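Local coordinates for protein beta-lactamase YbxI (Bacillus subtilis, PDB 5E2F) that probably hydrolyses beta-lactam antibiotics as a serine-active class D beta-lactamase of the penicillin-binding-protein fold, at residues D44-T49 against K255-D260; I199-M204 against V231-T236. One frame throughout, in Å; residues are numbered along the deposited sequence. Where two conformers were deposited one is given.

Contact 1. Residues D44-T49 against K255-D260; sequences DEFKDT and KNITVD. With CA (calcium ion), chain C; CA (calcium ion), chain D.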
loop_
_atom_site.group_PDB
_atom_site.type_symbol
_atom_site.label_atom_id
_atom_site.label_comp_id
_atom_site.label_asym_id
_atom_site.label_seq_id
_atom_site.Cartn_x
_atom_site.Cartn_y
_atom_site.Cartn_z
ATOM N N ASP A 44 -14.089 -2.590 -18.201
ATOM C CA ASP A 44 -13.402 -3.613 -18.988
ATOM C C ASP A 44 -12.140 -4.084 -18.287
ATOM O O ASP A 44 -11.753 -5.246 -18.415
ATOM C CB ASP A 44 -13.034 -3.054 -20.359
ATOM C CG ASP A 44 -12.427 -4.083 -21.252
ATOM O OD1 ASP A 44 -13.028 -5.176 -21.375
ATOM O OD2 ASP A 44 -11.357 -3.792 -21.831
ATOM N N GLU A 45 -11.477 -3.199 -17.550
ATOM C CA GLU A 45 -10.214 -3.550 -16.917
ATOM C C GLU A 45 -10.429 -4.521 -15.776
ATOM O O GLU A 45 -9.481 -5.213 -15.387
ATOM C CB GLU A 45 -9.447 -2.287 -16.488
ATOM C CG GLU A 45 -8.925 -1.475 -17.724
ATOM C CD GLU A 45 -10.021 -0.853 -18.553
ATOM O OE1 GLU A 45 -10.796 -0.045 -18.007
ATOM O OE2 GLU A 45 -10.131 -1.173 -19.763
ATOM N N PHE A 46 -11.661 -4.609 -15.262
ATOM C CA PHE A 46 -12.041 -5.571 -14.233
ATOM C C PHE A 46 -12.677 -6.831 -14.802
ATOM O O PHE A 46 -13.301 -7.597 -14.048
ATOM C CB PHE A 46 -12.941 -4.919 -13.176
ATOM C CG PHE A 46 -12.173 -4.102 -12.171
ATOM C CD1 PHE A 46 -11.709 -4.662 -10.985
ATOM C CD2 PHE A 46 -11.905 -2.763 -12.438
ATOM C CE1 PHE A 46 -11.002 -3.892 -10.089
ATOM C CE2 PHE A 46 -11.180 -2.004 -11.550
ATOM C CZ PHE A 46 -10.715 -2.573 -10.376
ATOM N N LYS A 47 -12.543 -7.059 -16.109
ATOM C CA LYS A 47 -13.013 -8.304 -16.712
ATOM C C LYS A 47 -12.669 -9.511 -15.844
ATOM O O LYS A 47 -11.520 -9.699 -15.423
ATOM C CB LYS A 47 -12.382 -8.479 -18.093
ATOM C CG LYS A 47 -12.797 -9.764 -18.761
ATOM C CD LYS A 47 -12.488 -9.690 -20.234
ATOM C CE LYS A 47 -11.036 -9.989 -20.502
ATOM N NZ LYS A 47 -10.871 -11.441 -20.782
ATOM N N ASP A 48 -13.690 -10.324 -15.577
ATOM C CA ASP A 48 -13.560 -11.588 -14.859
ATOM C C ASP A 48 -13.117 -11.416 -13.417
ATOM O O ASP A 48 -12.693 -12.390 -12.786
ATOM C CB ASP A 48 -12.634 -12.580 -15.576
ATOM C CG ASP A 48 -13.163 -12.999 -16.932
ATOM O OD1 ASP A 48 -14.404 -13.074 -17.086
ATOM O OD2 ASP A 48 -12.343 -13.253 -17.845
ATOM N N THR A 49 -13.201 -10.210 -12.862
ATOM C CA THR A 49 -12.742 -9.980 -11.490
ATOM C C THR A 49 -13.797 -9.189 -10.730
ATOM O O THR A 49 -14.430 -8.285 -11.283
ATOM C CB THR A 49 -11.404 -9.182 -11.485
ATOM O OG1 THR A 49 -10.428 -9.866 -12.279
ATOM C CG2 THR A 49 -10.838 -9.021 -10.106
ATOM N N LYS A 255 -2.291 -5.125 -9.279
ATOM C CA LYS A 255 -1.330 -4.223 -9.912
ATOM C C LYS A 255 -1.503 -4.194 -11.423
ATOM O O LYS A 255 -1.485 -3.113 -12.032
ATOM C CB LYS A 255 0.100 -4.641 -9.558
ATOM C CG LYS A 255 1.147 -3.745 -10.221
ATOM C CD LYS A 255 2.552 -4.017 -9.790
ATOM C CE LYS A 255 3.502 -3.040 -10.504
ATOM N NZ LYS A 255 4.941 -3.337 -10.261
ATOM N N ASN A 256 -1.725 -5.361 -12.049
ATOM C CA ASN A 256 -1.893 -5.389 -13.496
ATOM C C ASN A 256 -3.144 -4.641 -13.938
ATOM O O ASN A 256 -3.118 -3.943 -14.957
ATOM C CB ASN A 256 -1.904 -6.839 -13.993
ATOM C CG ASN A 256 -0.540 -7.487 -13.868
ATOM O OD1 ASN A 256 0.483 -6.794 -13.748
ATOM N ND2 ASN A 256 -0.514 -8.800 -13.873
ATOM N N ILE A 257 -4.246 -4.773 -13.190
ATOM C CA ILE A 257 -5.456 -4.003 -13.480
ATOM C C ILE A 257 -5.159 -2.511 -13.385
ATOM O O ILE A 257 -5.567 -1.717 -14.243
ATOM C CB ILE A 257 -6.582 -4.409 -12.511
ATOM C CG1 ILE A 257 -7.058 -5.818 -12.848
ATOM C CG2 ILE A 257 -7.741 -3.388 -12.573
ATOM C CD1 ILE A 257 -7.969 -6.380 -11.796
ATOM N N THR A 258 -4.460 -2.110 -12.321
ATOM C CA THR A 258 -4.153 -0.696 -12.119
ATOM C C THR A 258 -3.323 -0.141 -13.269
ATOM O O THR A 258 -3.601 0.946 -13.774
ATOM C CB THR A 258 -3.379 -0.500 -10.801
ATOM O OG1 THR A 258 -4.113 -1.090 -9.721
ATOM C CG2 THR A 258 -3.187 1.002 -10.512
ATOM N N VAL A 259 -2.266 -0.849 -13.660
ATOM C CA VAL A 259 -1.408 -0.378 -14.740
ATOM C C VAL A 259 -2.202 -0.269 -16.027
ATOM O O VAL A 259 -2.026 0.684 -16.798
ATOM C CB VAL A 259 -0.175 -1.291 -14.866
ATOM C CG1 VAL A 259 0.592 -1.022 -16.172
ATOM C CG2 VAL A 259 0.726 -1.091 -13.644
ATOM N N ASP A 260 -3.086 -1.241 -16.284
ATOM C CA ASP A 260 -3.950 -1.174 -17.464
ATOM C C ASP A 260 -4.778 0.119 -17.443
ATOM O O ASP A 260 -4.811 0.866 -18.428
ATOM C CB ASP A 260 -4.837 -2.430 -17.446
ATOM C CG ASP A 260 -5.668 -2.638 -18.704
ATOM O OD1 ASP A 260 -5.643 -1.821 -19.633
ATOM O OD2 ASP A 260 -6.408 -3.658 -18.746
HETATM CA CA CA C . -9.496 -2.273 -21.682
HETATM CA CA CA D . -12.454 -14.233 -11.327
HETATM O O HOH W 1 -6.975 -5.384 -16.584
HETATM O O HOH W 2 -7.552 -1.148 -21.539
HETATM O O HOH W 3 -8.467 -4.031 -20.452
HETATM O O HOH W 4 -8.831 -3.123 -23.700
HETATM O O HOH W 5 -10.467 -14.321 -12.634
HETATM O O HOH W 6 -11.046 -12.907 -10.010
#

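Contact 2. Residues I199-M204 against V231-T236; sequences IVKRMM and VGFIKT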
loop_
_atom_site.group_PDB
_atom_site.type_symbol
_atom_site.label_atom_id
_atom_site.label_comp_id
_atom_site.label_asym_id
_atom_site.label_seq_id
_atom_site.Cartn_x
_atom_site.Cartn_y
_atom_site.Cartn_z
ATOM N N ILE A 199 11.239 9.086 2.704
ATOM C CA ILE A 199 11.883 7.775 2.613
ATOM C C ILE A 199 10.864 6.728 2.205
ATOM O O ILE A 199 11.101 5.931 1.293
ATOM C CB ILE A 199 12.542 7.403 3.951
ATOM C CG1 ILE A 199 13.773 8.261 4.228
ATOM C CG2 ILE A 199 12.973 5.919 3.975
ATOM C CD1 ILE A 199 14.231 8.170 5.680
ATOM N N VAL A 200 9.696 6.727 2.853
ATOM C CA VAL A 200 8.716 5.684 2.554
ATOM C C VAL A 200 8.170 5.837 1.138
ATOM O O VAL A 200 8.009 4.848 0.413
ATOM C CB VAL A 200 7.620 5.612 3.627
ATOM C CG1 VAL A 200 6.514 4.612 3.243
ATOM C CG2 VAL A 200 8.247 5.205 4.964
ATOM N N LYS A 201 7.922 7.074 0.700
ATOM C CA LYS A 201 7.499 7.281 -0.679
ATOM C C LYS A 201 8.538 6.725 -1.653
ATOM O O LYS A 201 8.195 6.007 -2.605
ATOM C CB LYS A 201 7.200 8.762 -0.908
ATOM C CG LYS A 201 5.861 9.108 -0.281
ATOM C CD LYS A 201 5.245 10.344 -0.849
ATOM C CE LYS A 201 5.334 11.466 0.085
ATOM N NZ LYS A 201 4.843 12.775 -0.518
ATOM N N ARG A 202 9.825 7.055 -1.448
ATOM C CA ARG A 202 10.856 6.510 -2.334
ATOM C C ARG A 202 10.825 4.988 -2.344
ATOM O O ARG A 202 10.946 4.364 -3.405
ATOM C CB ARG A 202 12.250 6.988 -1.929
ATOM C CG ARG A 202 12.515 8.417 -2.236
ATOM C CD ARG A 202 14.013 8.728 -2.253
ATOM N NE ARG A 202 14.726 8.240 -1.074
ATOM C CZ ARG A 202 14.956 8.947 0.030
ATOM N NH1 ARG A 202 15.632 8.399 1.033
ATOM N NH2 ARG A 202 14.521 10.201 0.140
HETATM N N MSE A 203 10.643 4.376 -1.178
HETATM C CA MSE A 203 10.606 2.919 -1.086
HETATM C C MSE A 203 9.480 2.312 -1.909
HETATM O O MSE A 203 9.545 1.133 -2.254
HETATM C CB MSE A 203 10.456 2.487 0.365
HETATM C CG MSE A 203 11.739 2.694 1.177
HETATM SE SE MSE A 203 11.491 2.404 3.082
HETATM C CE MSE A 203 10.051 1.118 3.109
HETATM N N MSE A 204 8.407 3.083 -2.147
HETATM C CA MSE A 204 7.228 2.620 -2.897
HETATM C C MSE A 204 7.407 2.710 -4.402
HETATM O O MSE A 204 6.544 2.241 -5.141
HETATM C CB MSE A 204 5.968 3.415 -2.492
HETATM C CG MSE A 204 5.546 3.214 -1.039
HETATM SE SE MSE A 204 4.178 4.444 -0.489
HETATM C CE MSE A 204 2.729 3.755 -1.583
ATOM N N VAL A 231 -2.031 -0.269 -4.020
ATOM C CA VAL A 231 -2.408 1.062 -3.540
ATOM C C VAL A 231 -1.210 1.974 -3.701
ATOM O O VAL A 231 -0.069 1.547 -3.544
ATOM C CB VAL A 231 -2.906 1.017 -2.072
ATOM C CG1 VAL A 231 -4.032 -0.003 -1.926
ATOM C CG2 VAL A 231 -1.794 0.705 -1.080
ATOM N N GLY A 232 -1.452 3.240 -4.001
ATOM C CA GLY A 232 -0.298 4.107 -4.189
ATOM C C GLY A 232 -0.663 5.410 -4.872
ATOM O O GLY A 232 -1.773 5.948 -4.686
ATOM N N PHE A 233 0.297 5.911 -5.655
ATOM C CA PHE A 233 0.168 7.216 -6.279
ATOM C C PHE A 233 0.880 7.189 -7.610
ATOM O O PHE A 233 1.843 6.448 -7.804
ATOM C CB PHE A 233 1.010 8.321 -5.581
ATOM C CG PHE A 233 1.081 8.227 -4.099
ATOM C CD1 PHE A 233 -0.028 8.496 -3.369
ATOM C CD2 PHE A 233 2.253 7.863 -3.433
ATOM C CE1 PHE A 233 -0.035 8.411 -2.044
ATOM C CE2 PHE A 233 2.249 7.764 -2.019
ATOM C CZ PHE A 233 1.079 8.026 -1.358
ATOM N N ILE A 234 0.440 8.033 -8.517
ATOM C CA ILE A 234 1.197 8.264 -9.730
ATOM C C ILE A 234 1.408 9.760 -9.871
ATOM O O ILE A 234 0.453 10.543 -9.745
ATOM C CB ILE A 234 0.553 7.634 -10.972
ATOM C CG1 ILE A 234 1.422 7.945 -12.192
ATOM C CG2 ILE A 234 -0.906 8.078 -11.150
ATOM C CD1 ILE A 234 1.295 6.979 -13.289
ATOM N N LYS A 235 2.654 10.154 -10.085
ATOM C CA LYS A 235 3.005 11.545 -10.290
ATOM C C LYS A 235 3.307 11.733 -11.766
ATOM O O LYS A 235 4.103 10.980 -12.334
ATOM C CB LYS A 235 4.237 11.896 -9.463
ATOM C CG LYS A 235 4.742 13.308 -9.662
ATOM C CD LYS A 235 5.975 13.544 -8.779
ATOM C CE LYS A 235 6.585 14.924 -8.997
ATOM N NZ LYS A 235 5.669 16.024 -8.579
ATOM N N THR A 236 2.661 12.721 -12.380
ATOM C CA THR A 236 2.914 13.094 -13.757
ATOM C C THR A 236 3.362 14.547 -13.772
ATOM O O THR A 236 3.389 15.224 -12.739
ATOM C CB THR A 236 1.640 12.980 -14.603
ATOM O OG1 THR A 236 0.737 14.023 -14.216
ATOM C CG2 THR A 236 0.973 11.611 -14.441
#

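Contact 1. Residues D44-T49 against K255-D260
Asp260 OD2 takes hydrogen bonds from two waters, and both lead to the loop 44-49. One water donates to both Asp260 OD2 and Glu45 O at 2.8 Å each. It bridges the C-terminal helix 251-264, packed on the sheet of the serine beta-lactamase and penicillin-binding-protein fold, to the loop before strand 51-57. The other is a ligand of a calcium ion. A third water joins Asp260 OD1 to the same metal, so the carboxylate of Asp260 is a second-shell group that holds two of its waters. The calcium also binds Asp44 OD2 at 2.4 Å, Glu45 OE2 at 2.3 Å and a further water. The metal probably eases the gathering of three acidic side chains. The Glu45 chain is bent at chi2 (67°), which turns its carboxylate to the metal while CG rests 3.5 Å from Asp260 OD2. The other oxygen, Glu45 OE1, forms a salt bridge with Lys264 of helix 251-264. Beside this polar site the contact turns apolar. Ile257 CG2 sits over one face of the Phe46 ring, a CH-pi contact 3.9 Å from the ring centroid. Phe46 also stacks with Tyr66. Both Phe46 and Ile257 touch Val247, so both segments pack on strand 239-247. A type II turn from Phe46 to Thr49 leads on toward strand 51-57. At its end Thr49 CG2 reaches Ile257 CD1 at 4.2 Å.

Contact 2. Residues I199-M204 against V231-T236
The Phe233 ring is approached obliquely at CE2 by two side chains of the segment 199-204. Met204 CE and Lys201 CD each lie 4.1 Å from Phe233 CE2, and both chains cross the phenylalanine at about a right angle. Leu182, Leu185 and Ala186 of helix 175-186 also touch this ring. The contact thus joins the segment 199-204 to strand 228-236 of the main antiparallel sheet, in the alpha/beta fold shared by serine beta-lactamases and penicillin-binding proteins. Met204 is selenomethionine here. Its SE lies 5.3 Å from the centroid of the Phe233 ring and 61° off the ring normal, a Met-aromatic contact of oblique geometry. A bend at chi3 (68°) carries the methyl on past the ring to the strand backbone, where Met204 CE comes 4.0 Å from Gly232 CA. The methyl thus rests on bare backbone. Lys201 plays a double part. Its CD packs on the phenylalanine, while its NZ leaves the ring for a salt bridge with Glu188 and a hydrogen bond to Ala186 O. The bend at its chi3 (-106°) separates these two roles. Across the two segments the chemistry is therefore van der Waals packing with a Met-aromatic component, and the lysine charge is met outside them, by Glu188 and the end of helix 175-186.

Overall arrangement
Both contacts involve buried residues, but contact 2 is the more central: its centre lies about 9 Å from the centre of the chain, against about 17 Å for contact 1. They hold different pieces of one fold. Contact 1 ties the loop before strand 51-57 to helix 251-264 near the C-terminus; contact 2 ties the segment 199-204 to strand 228-236. Helix 251-264 of contact 1 packs on the strand of contact 2, through Lys255 and Thr258 on Phe230. The centres of the contacts are about 20 Å apart. The chemistry follows the place: outer contact 1 combines packing with metal and water, whereas contact 2 is apolar between its segments.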